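Local atomic coordinates of oligopeptide-binding protein oppA (Lactococcus lactis, PDB entry 3DRF), a protein that captures oligopeptides in a large, closing cavity and delivers them to the OppABCDF ABC transporter for uptake into the cell. Residues Lys46-Thr58 with Glu124-Trp136. Sequence-based numbering, arbitrary orientation. Where two conformers were deposited one is given.
Sequences KAQWLSGLSNDAT and ETIANPAYGSDRW
Arg135 reaches the carbonyl of Ser54 and illustrates how an arginine can fix a loop and serve a ligand at once. Its extended chain (chi2 -174°, chi3 173°) carries the guanidinium across, and chi4 -83° sets how it is turned, side-on with Ser54 O in the guanidinium plane: NE lies 3.1 Å and NH1 3.0 Å from that single oxygen. NH1 also bonds to the bound peptide's backbone. With an alanine in its place, Ser54 O is likely to lose both guanidinium donors, and the peptide backbone one hydrogen bond.

Packing is close at Gly52, whose CA lies 3.6 Å from Ile126 CG1; a side chain here would collide with Ile126 and Thr125. A water bridges Gly52 N to Thr125 OG1, which also bonds to Thr122 O. Ser133 OG donates to Gly52 O (2.8 Å) while accepting from Arg135 N in an ST turn. Leu53 adds CD2 against Tyr131 CB at 4.0 Å.

The other side is wetter. Asn55 ND2 donates to the anti lone pair of Asp134 OD2 (2.9 Å), the side chains crossing nearly perpendicularly, and Asn55 OD1 bonds to Tyr491. One water joins Gly52 O, Asn55 OD1 and Asp134 N; another bridges Leu53 O and Gly132 O.

The contact joins the loop leading into helix 57-62 to the end of helix 116-127 and the loop beyond, beside helices 146-150 and 450-458.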
loop_
_atom_site.group_PDB
_atom_site.type_symbol
_atom_site.label_atom_id
_atom_site.label_comp_id
_atom_site.label_asym_id
_atom_site.label_seq_id
_atom_site.Cartn_x
_atom_site.Cartn_y
_atom_site.Cartn_z
ATOM N N LYS A 46 -5.480 11.919 7.015
ATOM C CA LYS A 46 -4.185 12.610 6.850
ATOM C C LYS A 46 -4.152 13.115 5.416
ATOM O O LYS A 46 -3.728 12.451 4.514
ATOM C CB LYS A 46 -3.016 11.663 7.115
ATOM C CG LYS A 46 -2.895 11.286 8.537
ATOM C CD LYS A 46 -1.733 10.349 8.709
ATOM C CE LYS A 46 -0.367 10.893 8.123
ATOM N NZ LYS A 46 0.048 12.062 8.801
ATOM N N ALA A 47 -4.647 14.325 5.225
ATOM C CA ALA A 47 -4.643 14.944 3.881
ATOM C C ALA A 47 -3.200 15.180 3.413
ATOM O O ALA A 47 -2.475 15.817 4.042
ATOM C CB ALA A 47 -5.385 16.275 3.852
ATOM N N GLN A 48 -2.873 14.556 2.302
ATOM C CA GLN A 48 -1.548 14.752 1.624
ATOM C C GLN A 48 -1.763 14.484 0.147
ATOM O O GLN A 48 -1.973 13.376 -0.264
ATOM C CB GLN A 48 -0.479 13.805 2.205
ATOM C CG GLN A 48 0.916 13.982 1.509
ATOM C CD GLN A 48 1.252 15.471 1.276
ATOM O OE1 GLN A 48 1.289 15.925 0.194
ATOM N NE2 GLN A 48 1.530 16.177 2.354
ATOM N N TRP A 49 -1.739 15.555 -0.635
ATOM C CA TRP A 49 -2.125 15.453 -2.049
ATOM C C TRP A 49 -0.993 15.023 -2.970
ATOM O O TRP A 49 -1.207 14.705 -4.101
ATOM C CB TRP A 49 -2.747 16.819 -2.504
ATOM C CG TRP A 49 -4.105 17.076 -1.778
ATOM C CD1 TRP A 49 -4.277 17.693 -0.596
ATOM C CD2 TRP A 49 -5.397 16.634 -2.211
ATOM N NE1 TRP A 49 -5.617 17.693 -0.275
ATOM C CE2 TRP A 49 -6.323 17.059 -1.255
ATOM C CE3 TRP A 49 -5.868 15.932 -3.351
ATOM C CZ2 TRP A 49 -7.712 16.823 -1.380
ATOM C CZ3 TRP A 49 -7.238 15.667 -3.449
ATOM C CH2 TRP A 49 -8.144 16.118 -2.454
ATOM N N LEU A 50 0.214 14.995 -2.416
ATOM C CA LEU A 50 1.404 14.506 -3.171
ATOM C C LEU A 50 1.629 13.032 -2.873
ATOM O O LEU A 50 1.823 12.642 -1.778
ATOM C CB LEU A 50 2.681 15.293 -2.779
ATOM C CG LEU A 50 2.669 16.823 -3.003
ATOM C CD1 LEU A 50 4.050 17.386 -2.680
ATOM C CD2 LEU A 50 2.256 17.198 -4.480
ATOM N N SER A 51 1.509 12.248 -3.960
ATOM C CA SER A 51 1.656 10.791 -3.843
ATOM C C SER A 51 2.926 10.396 -3.107
ATOM O O SER A 51 2.900 9.535 -2.225
ATOM C CB SER A 51 1.630 10.147 -5.231
ATOM O OG SER A 51 1.652 8.738 -5.177
ATOM N N GLY A 52 4.042 11.031 -3.431
ATOM C CA GLY A 52 5.328 10.633 -2.890
ATOM C C GLY A 52 5.392 10.771 -1.382
ATOM O O GLY A 52 6.179 10.096 -0.719
ATOM N N LEU A 53 4.600 11.671 -0.798
ATOM C CA LEU A 53 4.657 11.935 0.643
ATOM C C LEU A 53 3.507 11.266 1.443
ATOM O O LEU A 53 3.399 11.459 2.610
ATOM C CB LEU A 53 4.568 13.457 0.880
ATOM C CG LEU A 53 5.647 14.301 0.115
ATOM C CD1 LEU A 53 5.593 15.793 0.560
ATOM C CD2 LEU A 53 7.097 13.756 0.331
ATOM N N SER A 54 2.632 10.549 0.758
ATOM C CA SER A 54 1.440 9.940 1.372
ATOM C C SER A 54 1.617 8.428 1.392
ATOM O O SER A 54 1.850 7.864 0.396
ATOM C CB SER A 54 0.243 10.317 0.486
ATOM O OG SER A 54 -0.949 9.653 0.933
ATOM N N ASN A 55 1.444 7.806 2.548
ATOM C CA ASN A 55 1.676 6.359 2.701
ATOM C C ASN A 55 0.424 5.496 2.823
ATOM O O ASN A 55 0.534 4.339 2.674
ATOM C CB ASN A 55 2.556 6.097 3.926
ATOM C CG ASN A 55 3.951 6.702 3.806
ATOM O OD1 ASN A 55 4.603 6.598 2.828
ATOM N ND2 ASN A 55 4.391 7.271 4.861
ATOM N N ASP A 56 -0.699 6.118 3.097
ATOM C CA ASP A 56 -1.905 5.358 3.501
ATOM C C ASP A 56 -2.983 5.294 2.430
ATOM O O ASP A 56 -3.180 6.184 1.627
ATOM C CB ASP A 56 -2.460 5.983 4.794
ATOM C CG ASP A 56 -2.935 7.426 4.571
ATOM O OD1 ASP A 56 -2.055 8.292 4.543
ATOM O OD2 ASP A 56 -4.103 7.666 4.404
ATOM N N ALA A 57 -3.706 4.195 2.462
ATOM C CA ALA A 57 -4.751 3.894 1.505
ATOM C C ALA A 57 -5.999 4.762 1.751
ATOM O O ALA A 57 -6.741 5.009 0.861
ATOM C CB ALA A 57 -5.084 2.398 1.598
ATOM N N THR A 58 -6.199 5.169 2.984
ATOM C CA THR A 58 -7.382 5.985 3.359
ATOM C C THR A 58 -7.408 7.288 2.534
ATOM O O THR A 58 -8.317 7.545 1.807
ATOM C CB THR A 58 -7.336 6.285 4.844
ATOM O OG1 THR A 58 -7.470 5.056 5.549
ATOM C CG2 THR A 58 -8.511 7.180 5.270
ATOM N N GLU A 124 11.726 14.082 -7.450
ATOM C CA GLU A 124 12.462 14.781 -6.421
ATOM C C GLU A 124 11.760 14.651 -5.082
ATOM O O GLU A 124 12.380 14.526 -4.092
ATOM C CB GLU A 124 12.618 16.285 -6.761
ATOM C CG GLU A 124 13.462 16.531 -8.097
ATOM C CD GLU A 124 13.797 17.971 -8.343
ATOM O OE1 GLU A 124 13.535 18.732 -7.472
ATOM O OE2 GLU A 124 14.258 18.282 -9.429
ATOM N N THR A 125 10.426 14.673 -5.079
ATOM C CA THR A 125 9.711 14.561 -3.786
ATOM C C THR A 125 9.998 13.247 -3.058
ATOM O O THR A 125 9.933 13.220 -1.886
ATOM C CB THR A 125 8.192 14.798 -3.877
ATOM O OG1 THR A 125 7.545 13.702 -4.580
ATOM C CG2 THR A 125 7.848 16.142 -4.524
ATOM N N ILE A 126 10.261 12.181 -3.821
ATOM C CA ILE A 126 10.660 10.897 -3.212
ATOM C C ILE A 126 12.187 10.770 -2.983
ATOM O O ILE A 126 12.611 10.303 -1.967
ATOM C CB ILE A 126 10.155 9.714 -4.108
ATOM C CG1 ILE A 126 8.593 9.739 -4.105
ATOM C CG2 ILE A 126 10.714 8.409 -3.559
ATOM C CD1 ILE A 126 7.987 8.632 -5.062
ATOM N N ALA A 127 12.963 11.182 -3.982
ATOM C CA ALA A 127 14.436 10.941 -3.981
ATOM C C ALA A 127 15.308 11.923 -3.164
ATOM O O ALA A 127 16.339 11.534 -2.688
ATOM C CB ALA A 127 14.953 10.851 -5.447
ATOM N N ASN A 128 14.868 13.173 -3.080
ATOM C CA ASN A 128 15.591 14.130 -2.243
ATOM C C ASN A 128 15.125 13.905 -0.806
ATOM O O ASN A 128 13.991 14.141 -0.520
ATOM C CB ASN A 128 15.296 15.554 -2.704
ATOM C CG ASN A 128 16.037 16.586 -1.887
ATOM O OD1 ASN A 128 16.481 16.374 -0.792
ATOM N ND2 ASN A 128 16.168 17.734 -2.515
ATOM N N PRO A 129 16.033 13.471 0.087
ATOM C CA PRO A 129 15.555 13.099 1.455
ATOM C C PRO A 129 14.981 14.249 2.296
ATOM O O PRO A 129 14.312 14.043 3.250
ATOM C CB PRO A 129 16.843 12.564 2.155
ATOM C CG PRO A 129 17.724 12.128 1.036
ATOM C CD PRO A 129 17.496 13.179 -0.038
ATOM N N ALA A 130 15.252 15.484 1.880
ATOM C CA ALA A 130 14.770 16.656 2.643
ATOM C C ALA A 130 13.231 16.760 2.731
ATOM O O ALA A 130 12.743 17.328 3.620
ATOM C CB ALA A 130 15.402 17.980 2.091
ATOM N N TYR A 131 12.504 16.181 1.762
ATOM C CA TYR A 131 11.023 16.178 1.781
ATOM C C TYR A 131 10.413 15.137 2.751
ATOM O O TYR A 131 9.282 15.195 3.036
ATOM C CB TYR A 131 10.417 15.961 0.356
ATOM C CG TYR A 131 10.837 17.006 -0.693
ATOM C CD1 TYR A 131 11.839 16.693 -1.620
ATOM C CD2 TYR A 131 10.277 18.271 -0.716
ATOM C CE1 TYR A 131 12.254 17.613 -2.566
ATOM C CE2 TYR A 131 10.659 19.228 -1.693
ATOM C CZ TYR A 131 11.663 18.897 -2.601
ATOM O OH TYR A 131 12.098 19.770 -3.542
ATOM N N GLY A 132 11.218 14.176 3.226
ATOM C CA GLY A 132 10.753 13.212 4.235
ATOM C C GLY A 132 9.989 12.005 3.667
ATOM O O GLY A 132 9.350 11.342 4.400
ATOM N N SER A 133 10.096 11.736 2.378
ATOM C CA SER A 133 9.372 10.590 1.807
ATOM C C SER A 133 9.860 9.259 2.377
ATOM O O SER A 133 10.990 9.129 2.653
ATOM C CB SER A 133 9.564 10.537 0.277
ATOM O OG SER A 133 8.830 9.441 -0.255
ATOM N N ASP A 134 8.928 8.311 2.518
ATOM C CA ASP A 134 9.255 6.942 2.949
ATOM C C ASP A 134 9.219 5.969 1.740
ATOM O O ASP A 134 9.294 4.788 1.953
ATOM C CB ASP A 134 8.206 6.522 4.002
ATOM C CG ASP A 134 8.145 7.507 5.171
ATOM O OD1 ASP A 134 9.155 7.748 5.742
ATOM O OD2 ASP A 134 7.088 8.035 5.409
ATOM N N ARG A 135 9.156 6.514 0.514
ATOM C CA ARG A 135 8.938 5.708 -0.697
ATOM C C ARG A 135 10.193 5.438 -1.579
ATOM O O ARG A 135 10.084 4.956 -2.667
ATOM C CB ARG A 135 7.791 6.286 -1.536
ATOM C CG ARG A 135 6.412 6.189 -0.864
ATOM C CD ARG A 135 5.335 6.668 -1.875
ATOM N NE ARG A 135 3.972 6.440 -1.353
ATOM C CZ ARG A 135 3.339 5.296 -1.430
ATOM N NH1 ARG A 135 2.115 5.187 -0.966
ATOM N NH2 ARG A 135 3.912 4.259 -1.973
ATOM N N TRP A 136 11.386 5.671 -1.034
ATOM C CA TRP A 136 12.596 5.222 -1.731
ATOM C C TRP A 136 12.561 3.660 -1.812
ATOM O O TRP A 136 12.053 2.983 -0.947
ATOM C CB TRP A 136 13.896 5.755 -1.022
ATOM C CG TRP A 136 15.148 5.384 -1.853
ATOM C CD1 TRP A 136 16.026 4.435 -1.540
ATOM C CD2 TRP A 136 15.543 5.889 -3.168
ATOM N NE1 TRP A 136 16.994 4.325 -2.532
ATOM C CE2 TRP A 136 16.683 5.177 -3.556
ATOM C CE3 TRP A 136 15.014 6.856 -4.046
ATOM C CZ2 TRP A 136 17.342 5.420 -4.764
ATOM C CZ3 TRP A 136 15.649 7.085 -5.228
ATOM C CH2 TRP A 136 16.801 6.400 -5.579
HETATM O O HOH W 1 6.122 8.815 1.905
HETATM O O HOH W 2 4.731 13.340 -4.944
HETATM O O HOH W 3 6.276 11.032 3.834
HETATM O O HOH W 4 -0.882 6.633 -0.134
#